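Side-chain contacts in alpha-galactosidase (Lactobacillus brevis, PDB 3MI6), which probably hydrolyses terminal, non-reducing alpha-D-galactose residues of alpha-D-galactosides, as a member of glycosyl hydrolase family 36: residues S152-Q157 against Q317-N322; T340-N345 against D375-S380; R640-F645 against V651-V656; E76-G81 against S181-L186. All coordinates share one frame; numbering follows the deposited sequence.

Interaction 1 (S152-Q157 against Q317-N322)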
loop_
_atom_site.group_PDB
_atom_site.type_symbol
_atom_site.label_atom_id
_atom_site.label_comp_id
_atom_site.label_asym_id
_atom_site.label_seq_id
_atom_site.Cartn_x
_atom_site.Cartn_y
_atom_site.Cartn_z
ATOM N N SER D 152 -28.383 27.010 5.088
ATOM C CA SER D 152 -28.658 27.241 6.501
ATOM C C SER D 152 -27.477 26.823 7.378
ATOM O O SER D 152 -27.045 25.675 7.342
ATOM C CB SER D 152 -29.908 26.492 6.920
ATOM O OG SER D 152 -30.931 26.713 5.979
ATOM N N ILE D 153 -26.954 27.771 8.150
ATOM C CA ILE D 153 -25.918 27.499 9.133
ATOM C C ILE D 153 -26.502 26.920 10.419
ATOM O O ILE D 153 -27.501 27.405 10.933
ATOM C CB ILE D 153 -25.122 28.777 9.463
ATOM C CG1 ILE D 153 -23.985 28.960 8.466
ATOM C CG2 ILE D 153 -24.489 28.709 10.841
ATOM C CD1 ILE D 153 -22.795 29.661 9.079
ATOM N N PHE D 154 -25.875 25.867 10.928
ATOM C CA PHE D 154 -26.216 25.312 12.236
ATOM C C PHE D 154 -24.949 25.251 13.076
ATOM O O PHE D 154 -24.404 24.182 13.317
ATOM C CB PHE D 154 -26.789 23.917 12.075
ATOM C CG PHE D 154 -28.236 23.894 11.703
ATOM C CD1 PHE D 154 -28.618 23.928 10.398
ATOM C CD2 PHE D 154 -29.207 23.801 12.668
ATOM C CE1 PHE D 154 -29.927 23.886 10.066
ATOM C CE2 PHE D 154 -30.523 23.756 12.332
ATOM C CZ PHE D 154 -30.883 23.799 11.033
ATOM N N PRO D 155 -24.487 26.410 13.542
ATOM C CA PRO D 155 -23.136 26.604 14.067
ATOM C C PRO D 155 -22.709 25.582 15.111
ATOM O O PRO D 155 -21.534 25.216 15.137
ATOM C CB PRO D 155 -23.219 27.982 14.713
ATOM C CG PRO D 155 -24.690 28.209 14.940
ATOM C CD PRO D 155 -25.340 27.583 13.777
ATOM N N HIS D 156 -23.624 25.121 15.957
ATOM C CA HIS D 156 -23.194 24.305 17.106
ATOM C C HIS D 156 -22.932 22.808 16.819
ATOM O O HIS D 156 -22.401 22.086 17.666
ATOM C CB HIS D 156 -24.122 24.515 18.320
ATOM C CG HIS D 156 -24.301 25.956 18.686
ATOM N ND1 HIS D 156 -23.238 26.802 18.921
ATOM C CD2 HIS D 156 -25.418 26.709 18.828
ATOM C CE1 HIS D 156 -23.691 28.012 19.194
ATOM N NE2 HIS D 156 -25.010 27.981 19.145
ATOM N N GLN D 157 -23.296 22.347 15.628
ATOM C CA GLN D 157 -22.991 20.985 15.237
ATOM C C GLN D 157 -22.104 21.037 14.000
ATOM O O GLN D 157 -21.857 20.030 13.351
ATOM C CB GLN D 157 -24.270 20.194 14.968
ATOM C CG GLN D 157 -25.222 20.111 16.135
ATOM C CD GLN D 157 -26.119 21.328 16.271
ATOM O OE1 GLN D 157 -26.385 22.023 15.292
ATOM N NE2 GLN D 157 -26.596 21.589 17.494
ATOM N N GLN D 317 -30.561 14.722 15.657
ATOM C CA GLN D 317 -31.433 14.480 16.794
ATOM C C GLN D 317 -32.175 15.742 17.202
ATOM O O GLN D 317 -33.272 15.675 17.745
ATOM C CB GLN D 317 -30.627 13.947 17.986
ATOM C CG GLN D 317 -31.474 13.643 19.222
ATOM C CD GLN D 317 -30.635 13.311 20.457
ATOM O OE1 GLN D 317 -30.024 14.195 21.077
ATOM N NE2 GLN D 317 -30.612 12.031 20.826
ATOM N N GLN D 318 -31.572 16.897 16.955
ATOM C CA GLN D 318 -32.183 18.148 17.356
ATOM C C GLN D 318 -32.955 18.805 16.210
ATOM O O GLN D 318 -33.924 19.525 16.447
ATOM C CB GLN D 318 -31.123 19.111 17.902
ATOM C CG GLN D 318 -31.694 20.427 18.411
ATOM C CD GLN D 318 -30.661 21.306 19.097
ATOM O OE1 GLN D 318 -30.944 22.457 19.456
ATOM N NE2 GLN D 318 -29.451 20.768 19.279
ATOM N N HIS D 319 -32.546 18.532 14.973
ATOM C CA HIS D 319 -33.005 19.318 13.833
ATOM C C HIS D 319 -33.491 18.526 12.609
ATOM O O HIS D 319 -33.567 19.077 11.508
ATOM C CB HIS D 319 -31.890 20.251 13.384
ATOM C CG HIS D 319 -31.462 21.234 14.422
ATOM N ND1 HIS D 319 -32.292 22.225 14.893
ATOM C CD2 HIS D 319 -30.275 21.402 15.051
ATOM C CE1 HIS D 319 -31.639 22.953 15.779
ATOM N NE2 HIS D 319 -30.415 22.473 15.897
ATOM N N LEU D 320 -33.814 17.246 12.785
ATOM C CA LEU D 320 -34.289 16.445 11.664
ATOM C C LEU D 320 -35.283 15.382 12.101
ATOM O O LEU D 320 -36.338 15.228 11.505
ATOM C CB LEU D 320 -33.122 15.804 10.899
ATOM C CG LEU D 320 -33.519 14.854 9.757
ATOM C CD1 LEU D 320 -34.122 15.629 8.604
ATOM C CD2 LEU D 320 -32.352 14.016 9.247
ATOM N N VAL D 321 -34.955 14.647 13.148
ATOM C CA VAL D 321 -35.797 13.525 13.530
ATOM C C VAL D 321 -37.153 14.088 14.000
ATOM O O VAL D 321 -37.243 15.188 14.550
ATOM C CB VAL D 321 -35.000 12.496 14.395
ATOM C CG1 VAL D 321 -35.898 11.391 14.923
ATOM C CG2 VAL D 321 -33.885 11.899 13.582
ATOM N N ASN D 322 -38.206 13.327 13.733
ATOM C CA ASN D 322 -39.507 13.455 14.363
ATOM C C ASN D 322 -39.202 13.785 15.822
ATOM O O ASN D 322 -38.652 12.955 16.543
ATOM C CB ASN D 322 -40.289 12.156 14.117
ATOM C CG ASN D 322 -41.707 12.179 14.696
ATOM O OD1 ASN D 322 -41.960 12.793 15.717
ATOM N ND2 ASN D 322 -42.623 11.465 14.049
#
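Phe154 and His319 both hold CG anti to the carbonyl carbon and beside the backbone N (chi1 -81° and -61°), and from these positions the two side chains come from opposite sides and meet as a T-shaped, edge-to-face pair. The pair joins the end of strand 146-154, in the large antiparallel sheet of the N-terminal beta part, to the end of helix 305-319, which in the sequence follows strand 290-301 of that sheet and precedes strand 333-335 of the TIM barrel. The ring centroids are 4.5 Å apart and the planes stand at 56°. Phe154 gives its edge: CE2 sits over the centre of the imidazole, 3.4 Å from His319 CG, while Phe154 CD2 is 3.5 Å from His319 CD2. Gln318 CG lies against the opposite face, so the imidazole is sandwiched. Its rotation is fixed at the rim as well, because ND1 is hydrogen-bonded to Phe124 O and NE2 to Asp129 OD2; a carboxylate so placed would tend to favour a protonated ring. A leucine in place of His319 would probably leave both the Phe124 carbonyl and the Asp129 carboxylate short of a partner and cost Phe154 the flat face it rests on. Phe154 meets a second ring of the same helix, Phe315, edge to face. Gln157, bent at its second torsion, reaches across the imidazole with OE1 3.9 Å from His319 CD2, and its NE2 is hydrogen-bonded to the same Asp129 oxygen. Gln318 OE1 turns to Thr127 OG1; its NE2 lies 3.5 Å from Gln157 NE2, two donors that form no bond.

Interaction 2 (T340-N345 against D375-S380)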
loop_
_atom_site.group_PDB
_atom_site.type_symbol
_atom_site.label_atom_id
_atom_site.label_comp_id
_atom_site.label_asym_id
_atom_site.label_seq_id
_atom_site.Cartn_x
_atom_site.Cartn_y
_atom_site.Cartn_z
ATOM N N THR D 340 -42.315 -17.488 13.698
ATOM C CA THR D 340 -43.410 -18.311 13.185
ATOM C C THR D 340 -43.402 -18.268 11.645
ATOM O O THR D 340 -43.712 -19.262 10.981
ATOM C CB THR D 340 -44.743 -18.017 13.938
ATOM O OG1 THR D 340 -44.925 -16.602 14.056
ATOM C CG2 THR D 340 -44.746 -18.642 15.333
ATOM N N TYR D 341 -43.045 -17.120 11.080
ATOM C CA TYR D 341 -43.355 -16.747 9.698
ATOM C C TYR D 341 -44.879 -16.817 9.535
ATOM O O TYR D 341 -45.612 -16.513 10.478
ATOM C CB TYR D 341 -42.632 -17.666 8.707
ATOM C CG TYR D 341 -41.114 -17.557 8.827
ATOM C CD1 TYR D 341 -40.424 -16.512 8.210
ATOM C CD2 TYR D 341 -40.373 -18.480 9.575
ATOM C CE1 TYR D 341 -39.038 -16.396 8.318
ATOM C CE2 TYR D 341 -38.981 -18.372 9.690
ATOM C CZ TYR D 341 -38.322 -17.325 9.058
ATOM O OH TYR D 341 -36.952 -17.194 9.161
ATOM N N PHE D 342 -45.365 -17.205 8.361
ATOM C CA PHE D 342 -46.805 -17.131 8.077
ATOM C C PHE D 342 -47.618 -18.158 8.867
ATOM O O PHE D 342 -48.849 -18.090 8.902
ATOM C CB PHE D 342 -47.077 -17.296 6.579
ATOM C CG PHE D 342 -46.251 -16.396 5.712
ATOM C CD1 PHE D 342 -46.595 -15.062 5.550
ATOM C CD2 PHE D 342 -45.128 -16.881 5.055
ATOM C CE1 PHE D 342 -45.829 -14.227 4.751
ATOM C CE2 PHE D 342 -44.358 -16.051 4.250
ATOM C CZ PHE D 342 -44.710 -14.723 4.100
ATOM N N ASP D 343 -46.920 -19.103 9.495
ATOM C CA ASP D 343 -47.567 -20.207 10.208
ATOM C C ASP D 343 -47.954 -19.810 11.633
ATOM O O ASP D 343 -47.269 -20.172 12.601
ATOM C CB ASP D 343 -46.666 -21.457 10.212
ATOM C CG ASP D 343 -47.297 -22.656 10.932
ATOM O OD1 ASP D 343 -48.517 -22.642 11.221
ATOM O OD2 ASP D 343 -46.558 -23.624 11.205
ATOM N N PHE D 344 -49.050 -19.062 11.753
ATOM C CA PHE D 344 -49.549 -18.650 13.060
ATOM C C PHE D 344 -51.046 -18.383 13.065
ATOM O O PHE D 344 -51.684 -18.301 12.021
ATOM C CB PHE D 344 -48.776 -17.427 13.605
ATOM C CG PHE D 344 -49.094 -16.126 12.903
ATOM C CD1 PHE D 344 -50.249 -15.413 13.215
ATOM C CD2 PHE D 344 -48.228 -15.605 11.943
ATOM C CE1 PHE D 344 -50.545 -14.219 12.580
ATOM C CE2 PHE D 344 -48.519 -14.405 11.300
ATOM C CZ PHE D 344 -49.681 -13.714 11.623
ATOM N N ASN D 345 -51.589 -18.270 14.269
ATOM C CA ASN D 345 -52.972 -17.869 14.500
ATOM C C ASN D 345 -53.060 -17.189 15.873
ATOM O O ASN D 345 -52.109 -17.263 16.658
ATOM C CB ASN D 345 -53.931 -19.068 14.385
ATOM C CG ASN D 345 -53.538 -20.245 15.286
ATOM O OD1 ASN D 345 -53.112 -20.058 16.429
ATOM N ND2 ASN D 345 -53.701 -21.467 14.773
ATOM N N ASP D 375 -51.020 -16.439 3.589
ATOM C CA ASP D 375 -50.489 -17.675 4.135
ATOM C C ASP D 375 -49.207 -17.971 3.392
ATOM O O ASP D 375 -48.451 -18.890 3.730
ATOM C CB ASP D 375 -51.507 -18.791 3.970
ATOM C CG ASP D 375 -52.774 -18.523 4.754
ATOM O OD1 ASP D 375 -52.663 -18.287 5.981
ATOM O OD2 ASP D 375 -53.872 -18.525 4.150
ATOM N N ASP D 376 -48.968 -17.141 2.383
ATOM C CA ASP D 376 -47.804 -17.242 1.532
ATOM C C ASP D 376 -47.304 -15.833 1.312
ATOM O O ASP D 376 -47.940 -14.873 1.758
ATOM C CB ASP D 376 -48.202 -17.846 0.185
ATOM C CG ASP D 376 -47.477 -19.144 -0.102
ATOM O OD1 ASP D 376 -46.845 -19.690 0.831
ATOM O OD2 ASP D 376 -47.530 -19.622 -1.257
ATOM N N ASP D 377 -46.175 -15.696 0.621
ATOM C CA ASP D 377 -45.749 -14.368 0.188
ATOM C C ASP D 377 -46.099 -14.077 -1.279
ATOM O O ASP D 377 -45.289 -13.522 -2.023
ATOM C CB ASP D 377 -44.261 -14.072 0.520
ATOM C CG ASP D 377 -43.276 -15.041 -0.140
ATOM O OD1 ASP D 377 -43.699 -16.092 -0.687
ATOM O OD2 ASP D 377 -42.057 -14.733 -0.088
ATOM N N THR D 378 -47.318 -14.431 -1.683
ATOM C CA THR D 378 -47.710 -14.273 -3.079
ATOM C C THR D 378 -49.174 -13.914 -3.274
ATOM O O THR D 378 -49.735 -14.187 -4.327
ATOM C CB THR D 378 -47.455 -15.574 -3.873
ATOM O OG1 THR D 378 -48.364 -16.590 -3.430
ATOM C CG2 THR D 378 -46.031 -16.071 -3.682
ATOM N N THR D 379 -49.803 -13.327 -2.264
ATOM C CA THR D 379 -51.249 -13.091 -2.304
ATOM C C THR D 379 -51.679 -12.097 -1.238
ATOM O O THR D 379 -51.087 -12.063 -0.174
ATOM C CB THR D 379 -52.070 -14.393 -2.024
ATOM O OG1 THR D 379 -52.731 -14.276 -0.761
ATOM C CG2 THR D 379 -51.179 -15.644 -1.994
ATOM N N SER D 380 -52.694 -11.287 -1.528
ATOM C CA SER D 380 -53.330 -10.404 -0.526
ATOM C C SER D 380 -52.602 -9.111 -0.213
ATOM O O SER D 380 -53.092 -8.291 0.559
ATOM C CB SER D 380 -53.404 -11.051 0.866
ATOM O OG SER D 380 -53.855 -12.390 0.812
#
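Phe342 lays its side chain along the backbone of Asp375, Asp376 and Asp377, and everything it touches there is main chain or a methylene. Its CB is 3.5 Å from Asp375 O. Further out, CE1 approaches Asp376 O, which stands over one face of the ring at 3.7 Å, and at the far end CZ reaches Asp377 CB, also at 3.7 Å. No hydrogen bond links the two segments: the contact is van der Waals packing of a ring against a peptide run, with the carboxylates of Asp375 and Asp377 engaged by Arg389 and Arg444. While Asp377 CB packs on the ring, its first torsion (chi1 60°) swings the carboxylate to where OD2 forms a salt bridge with Arg444 NE. Asp375, its CB pointing away from Phe342, pairs through OD2 with Arg389. A serine at Phe342 would probably strip the 375-377 backbone of its cover and open a gap beside Asp377 CB. On the other segment, a type II' turn from Thr340 to Asp343 presents the phenylalanine, followed by an inverse gamma turn centred on Asp343, whose Phe344 N to Phe342 O bond is weak. Arg444 is predicted to bind substrate, as is Asp368, whose side chain is about 4 Å from that of Phe342 (nearest atoms), so this surface contact probably borders the sugar pocket. In the TIM barrel the two loops follow adjacent parallel strands, 333-335 and 363-366; segment 340-345 connects helix 337-340 to helix 346-358, which Asn345 N-caps through Lys348 N, and segment 375-380 runs on toward helix 394-404.

Interaction 3 (R640-F645 against V651-V656)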
loop_
_atom_site.group_PDB
_atom_site.type_symbol
_atom_site.label_atom_id
_atom_site.label_comp_id
_atom_site.label_asym_id
_atom_site.label_seq_id
_atom_site.Cartn_x
_atom_site.Cartn_y
_atom_site.Cartn_z
ATOM N N ARG D 640 -16.535 4.680 17.955
ATOM C CA ARG D 640 -15.948 3.479 17.380
ATOM C C ARG D 640 -14.503 3.386 17.844
ATOM O O ARG D 640 -13.806 4.392 17.913
ATOM C CB ARG D 640 -15.969 3.535 15.851
ATOM C CG ARG D 640 -17.340 3.382 15.204
ATOM C CD ARG D 640 -17.271 3.757 13.724
ATOM N NE ARG D 640 -16.864 5.145 13.554
ATOM C CZ ARG D 640 -17.709 6.165 13.374
ATOM N NH1 ARG D 640 -19.025 5.940 13.332
ATOM N NH2 ARG D 640 -17.243 7.411 13.223
ATOM N N ILE D 641 -14.045 2.178 18.143
ATOM C CA ILE D 641 -12.680 1.989 18.585
ATOM C C ILE D 641 -11.958 1.079 17.576
ATOM O O ILE D 641 -11.381 1.570 16.599
ATOM C CB ILE D 641 -12.657 1.462 20.073
ATOM C CG1 ILE D 641 -13.201 2.541 21.015
ATOM C CG2 ILE D 641 -11.262 1.042 20.539
ATOM C CD1 ILE D 641 -13.469 2.065 22.414
ATOM N N ASP D 642 -12.009 -0.233 17.806
ATOM C CA ASP D 642 -11.433 -1.231 16.905
ATOM C C ASP D 642 -12.390 -1.535 15.745
ATOM O O ASP D 642 -13.580 -1.802 15.969
ATOM C CB ASP D 642 -11.124 -2.525 17.680
ATOM C CG ASP D 642 -10.101 -2.309 18.800
ATOM O OD1 ASP D 642 -8.908 -2.107 18.452
ATOM O OD2 ASP D 642 -10.476 -2.352 20.015
ATOM N N SER D 643 -11.871 -1.522 14.517
ATOM C CA SER D 643 -12.711 -1.625 13.318
ATOM C C SER D 643 -12.553 -2.910 12.524
ATOM O O SER D 643 -11.441 -3.272 12.166
ATOM C CB SER D 643 -12.410 -0.471 12.380
ATOM O OG SER D 643 -13.100 -0.649 11.163
ATOM N N PRO D 644 -13.672 -3.585 12.211
ATOM C CA PRO D 644 -13.651 -4.808 11.404
ATOM C C PRO D 644 -13.292 -4.495 9.962
ATOM O O PRO D 644 -13.188 -5.413 9.144
ATOM C CB PRO D 644 -15.102 -5.260 11.441
ATOM C CG PRO D 644 -15.841 -4.008 11.533
ATOM C CD PRO D 644 -15.050 -3.143 12.465
ATOM N N PHE D 645 -13.110 -3.211 9.653
ATOM C CA PHE D 645 -12.775 -2.793 8.297
ATOM C C PHE D 645 -11.313 -2.391 8.146
ATOM O O PHE D 645 -10.896 -1.981 7.059
ATOM C CB PHE D 645 -13.681 -1.648 7.854
ATOM C CG PHE D 645 -15.132 -1.995 7.857
ATOM C CD1 PHE D 645 -15.648 -2.897 6.941
ATOM C CD2 PHE D 645 -16.000 -1.408 8.770
ATOM C CE1 PHE D 645 -17.020 -3.209 6.940
ATOM C CE2 PHE D 645 -17.382 -1.720 8.772
ATOM C CZ PHE D 645 -17.882 -2.615 7.866
ATOM N N VAL D 651 -11.314 -8.115 15.355
ATOM C CA VAL D 651 -11.840 -7.482 16.558
ATOM C C VAL D 651 -12.610 -6.195 16.249
ATOM O O VAL D 651 -12.077 -5.294 15.592
ATOM C CB VAL D 651 -10.701 -7.208 17.582
ATOM C CG1 VAL D 651 -11.256 -6.585 18.841
ATOM C CG2 VAL D 651 -9.986 -8.498 17.892
ATOM N N THR D 652 -13.861 -6.126 16.714
ATOM C CA THR D 652 -14.677 -4.922 16.599
ATOM C C THR D 652 -14.971 -4.441 17.991
ATOM O O THR D 652 -15.353 -5.237 18.835
ATOM C CB THR D 652 -16.051 -5.209 15.937
ATOM O OG1 THR D 652 -15.877 -5.457 14.542
ATOM C CG2 THR D 652 -17.000 -4.025 16.096
ATOM N N SER D 653 -14.823 -3.147 18.252
ATOM C CA SER D 653 -15.192 -2.653 19.565
ATOM C C SER D 653 -15.714 -1.246 19.534
ATOM O O SER D 653 -15.293 -0.430 18.718
ATOM C CB SER D 653 -14.013 -2.742 20.528
ATOM O OG SER D 653 -13.030 -1.777 20.209
ATOM N N TRP D 654 -16.641 -0.961 20.438
ATOM C CA TRP D 654 -17.098 0.402 20.613
ATOM C C TRP D 654 -17.625 0.778 21.993
ATOM O O TRP D 654 -17.650 -0.045 22.923
ATOM C CB TRP D 654 -18.091 0.843 19.528
ATOM C CG TRP D 654 -18.946 -0.151 18.773
ATOM C CD1 TRP D 654 -19.018 -0.310 17.387
ATOM C CD2 TRP D 654 -19.897 -1.052 19.313
ATOM N NE1 TRP D 654 -19.961 -1.273 17.047
ATOM C CE2 TRP D 654 -20.507 -1.746 18.212
ATOM C CE3 TRP D 654 -20.289 -1.358 20.600
ATOM C CZ2 TRP D 654 -21.478 -2.706 18.390
ATOM C CZ3 TRP D 654 -21.237 -2.301 20.771
ATOM C CH2 TRP D 654 -21.838 -2.965 19.677
ATOM N N GLN D 655 -18.045 2.038 22.110
ATOM C CA GLN D 655 -18.370 2.605 23.406
ATOM C C GLN D 655 -19.477 3.660 23.317
ATOM O O GLN D 655 -19.471 4.499 22.419
ATOM C CB GLN D 655 -17.103 3.242 23.987
ATOM C CG GLN D 655 -17.098 3.396 25.494
ATOM C CD GLN D 655 -15.831 4.070 26.019
ATOM O OE1 GLN D 655 -15.835 4.703 27.079
ATOM N NE2 GLN D 655 -14.750 3.943 25.269
ATOM N N VAL D 656 -20.423 3.624 24.249
ATOM C CA VAL D 656 -21.344 4.747 24.424
ATOM C C VAL D 656 -21.065 5.460 25.748
ATOM O O VAL D 656 -20.835 4.806 26.773
ATOM C CB VAL D 656 -22.812 4.300 24.389
ATOM C CG1 VAL D 656 -23.204 3.907 22.997
ATOM C CG2 VAL D 656 -23.034 3.149 25.346
HETATM O O HOH W 1 -9.832 -4.996 14.021
#
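Asp642 faces Ser653 of strand 651-657 from the loop just past strand 637-640, and its side chain can be followed outward along that residue. CB lies 3.3 Å from Ser653 OG and 3.6 Å from Val651 O; CG keeps close to the same hydroxyl; and OD2, at the tip, accepts a hydrogen bond from Ser653 OG at 2.6 Å. The hydroxyl arrives on the anti side of OD2, 22° out of the carboxylate plane. Ser653 OG also accepts from Asp642 N at 3.0 Å, so one hydroxyl ties both the backbone and the carboxylate of the aspartate. Ile641 N donates to Ser653 O and Ser653 N donates to Asp642 O, each at 2.9 Å. Two residues, Ile641 and Asp642, thus stand against one: a classic beta bulge, just past the antiparallel non-hydrogen-bonded pair Arg640-Trp654. Further along, Pro644 packs its ring on Thr652 OG1, and a water donates to both Ser643 O and Val651 O. The bulge continues the edge strand 637-640 of the C-terminal antiparallel sheet alongside strand 651-657, whose other neighbour is strand 663-670; Phe561 of helix 553-566 packs on Pro644 and Thr652, and Phe682 of strand 680-682 on Ile641 and Ser653.

Interaction 4 (E76-G81 against S181-L186)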
loop_
_atom_site.group_PDB
_atom_site.type_symbol
_atom_site.label_atom_id
_atom_site.label_comp_id
_atom_site.label_asym_id
_atom_site.label_seq_id
_atom_site.Cartn_x
_atom_site.Cartn_y
_atom_site.Cartn_z
ATOM N N GLU D 76 -19.930 27.262 -7.275
ATOM C CA GLU D 76 -20.838 26.946 -6.191
ATOM C C GLU D 76 -22.050 26.175 -6.714
ATOM O O GLU D 76 -22.667 25.404 -5.995
ATOM C CB GLU D 76 -21.276 28.240 -5.515
ATOM C CG GLU D 76 -22.044 28.039 -4.244
ATOM C CD GLU D 76 -21.170 27.564 -3.094
ATOM O OE1 GLU D 76 -19.936 27.423 -3.284
ATOM O OE2 GLU D 76 -21.728 27.343 -1.995
ATOM N N TYR D 77 -22.376 26.377 -7.982
ATOM C CA TYR D 77 -23.514 25.718 -8.604
ATOM C C TYR D 77 -23.369 25.940 -10.085
ATOM O O TYR D 77 -23.949 26.860 -10.626
ATOM C CB TYR D 77 -24.844 26.310 -8.100
ATOM C CG TYR D 77 -25.997 25.345 -8.172
ATOM C CD1 TYR D 77 -26.155 24.352 -7.223
ATOM C CD2 TYR D 77 -26.914 25.411 -9.193
ATOM C CE1 TYR D 77 -27.190 23.457 -7.288
ATOM C CE2 TYR D 77 -27.954 24.530 -9.267
ATOM C CZ TYR D 77 -28.088 23.550 -8.315
ATOM O OH TYR D 77 -29.137 22.658 -8.399
ATOM N N ALA D 78 -22.588 25.098 -10.744
ATOM C CA ALA D 78 -22.213 25.357 -12.129
ATOM C C ALA D 78 -23.081 24.697 -13.212
ATOM O O ALA D 78 -23.699 23.649 -12.997
ATOM C CB ALA D 78 -20.742 25.001 -12.347
ATOM N N SER D 79 -23.087 25.303 -14.393
ATOM C CA SER D 79 -23.756 24.731 -15.550
ATOM C C SER D 79 -22.723 24.289 -16.577
ATOM O O SER D 79 -21.550 24.641 -16.492
ATOM C CB SER D 79 -24.640 25.785 -16.199
ATOM O OG SER D 79 -23.818 26.846 -16.672
ATOM N N LEU D 80 -23.175 23.535 -17.565
ATOM C CA LEU D 80 -22.318 23.095 -18.647
ATOM C C LEU D 80 -22.615 23.883 -19.908
ATOM O O LEU D 80 -23.778 24.030 -20.297
ATOM C CB LEU D 80 -22.561 21.616 -18.925
ATOM C CG LEU D 80 -21.980 21.140 -20.259
ATOM C CD1 LEU D 80 -20.479 20.930 -20.139
ATOM C CD2 LEU D 80 -22.659 19.866 -20.716
ATOM N N GLY D 81 -21.568 24.378 -20.558
ATOM C CA GLY D 81 -21.719 25.057 -21.833
ATOM C C GLY D 81 -20.968 26.368 -21.926
ATOM O O GLY D 81 -20.807 26.943 -23.005
ATOM N N SER D 181 -28.514 18.894 -5.460
ATOM C CA SER D 181 -28.825 19.627 -4.245
ATOM C C SER D 181 -27.655 20.418 -3.720
ATOM O O SER D 181 -27.845 21.406 -3.022
ATOM C CB SER D 181 -29.291 18.678 -3.160
ATOM O OG SER D 181 -30.472 18.046 -3.580
ATOM N N SER D 182 -26.446 19.977 -4.032
ATOM C CA SER D 182 -25.260 20.633 -3.521
ATOM C C SER D 182 -24.072 20.375 -4.419
ATOM O O SER D 182 -23.883 19.259 -4.915
ATOM C CB SER D 182 -24.939 20.134 -2.118
ATOM O OG SER D 182 -23.620 20.513 -1.756
ATOM N N GLN D 183 -23.278 21.415 -4.636
ATOM C CA GLN D 183 -22.002 21.262 -5.306
ATOM C C GLN D 183 -20.950 21.828 -4.397
ATOM O O GLN D 183 -21.170 22.864 -3.776
ATOM C CB GLN D 183 -21.989 22.023 -6.617
ATOM C CG GLN D 183 -20.617 22.249 -7.158
ATOM C CD GLN D 183 -20.673 22.782 -8.561
ATOM O OE1 GLN D 183 -21.562 22.419 -9.319
ATOM N NE2 GLN D 183 -19.723 23.638 -8.924
ATOM N N LEU D 184 -19.819 21.138 -4.288
ATOM C CA LEU D 184 -18.676 21.652 -3.545
ATOM C C LEU D 184 -17.416 21.477 -4.350
ATOM O O LEU D 184 -17.037 20.361 -4.689
ATOM C CB LEU D 184 -18.507 20.968 -2.185
ATOM C CG LEU D 184 -17.191 21.392 -1.509
ATOM C CD1 LEU D 184 -17.105 22.937 -1.367
ATOM C CD2 LEU D 184 -16.906 20.681 -0.162
ATOM N N ASP D 185 -16.755 22.583 -4.651
ATOM C CA ASP D 185 -15.458 22.504 -5.289
ATOM C C ASP D 185 -14.359 22.743 -4.262
ATOM O O ASP D 185 -14.405 23.726 -3.515
ATOM C CB ASP D 185 -15.353 23.510 -6.435
ATOM C CG ASP D 185 -16.197 23.124 -7.644
ATOM O OD1 ASP D 185 -16.567 21.930 -7.779
ATOM O OD2 ASP D 185 -16.477 24.015 -8.476
ATOM N N LEU D 186 -13.384 21.831 -4.217
ATOM C CA LEU D 186 -12.212 21.984 -3.372
ATOM C C LEU D 186 -10.983 22.138 -4.247
ATOM O O LEU D 186 -10.968 21.672 -5.391
ATOM C CB LEU D 186 -12.055 20.776 -2.464
ATOM C CG LEU D 186 -13.198 20.478 -1.491
ATOM C CD1 LEU D 186 -13.038 19.069 -0.909
ATOM C CD2 LEU D 186 -13.280 21.528 -0.393
HETATM O O HOH W 2 -23.685 24.049 -4.190
#
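Ala78 N donates to Gln183 OE1 at 3.2 Å, the one direct hydrogen bond between the loop 76-81 and the strand residues 181-186. The N-H points almost exactly at the oxygen (178°), yet it comes in steeply, with a C=O to donor angle of 105° and the donor 43° out of the carbonyl plane, so it does not use a lone pair. The glutamine reaches that far because its CG lies opposite the backbone N and the chain beyond stays extended. On the way out its CB passes 3.5 Å from Glu76 O, and at the end NE2 comes 3.8 Å from Ala78 CB. NE2 also makes a weak 3.3 Å bond to Asp185 OD2, two residues on along the strand, and another weak one to Ala75 O. A water at the edge of the Tyr77 ring, in its plane, accepts from Gln183 N at 2.7 Å and appears to donate to Glu76 O, to which it is modelled unusually close. Around this, Tyr77 OH is hydrogen-bonded to Leu180 O, Glu76 OE2 to the hydroxyls of Tyr151 and Tyr21, and Asp185 OD1 is in a salt bridge with Arg271. The loop thereby lies against strand 174-186 of the N-terminal beta part, and its far end at Gly81 is hydrogen-bonded through its backbone to a second subunit. With all four touching residues buried, a single glutamine amide and a water that appears to bridge serve main-chain groups that form no ladder of their own: side chain and probably solvent fasten the loop to the strand in place of sheet pairing.

In the fold
Interactions 1 and 4 are the buried pair, both drawing on strands of the N-terminal beta part, 146-154 and 174-186; their segments alternate along the chain and their centres are 24 Å apart. Interaction 1 ties that part to the helix ahead of the barrel with an edge-to-face ring pair, while interaction 4 stays within it and works through an amide and a water. Interaction 3, partly buried in the C-terminal sheet, relies on backbone and hydroxyl bonds between neighbours in sequence. Interaction 2 alone is a surface contact, in the barrel near predicted substrate residues; like interaction 1 it has no hydrogen bond across, and it lies opposite interactions 1 and 4 about the chain's centre.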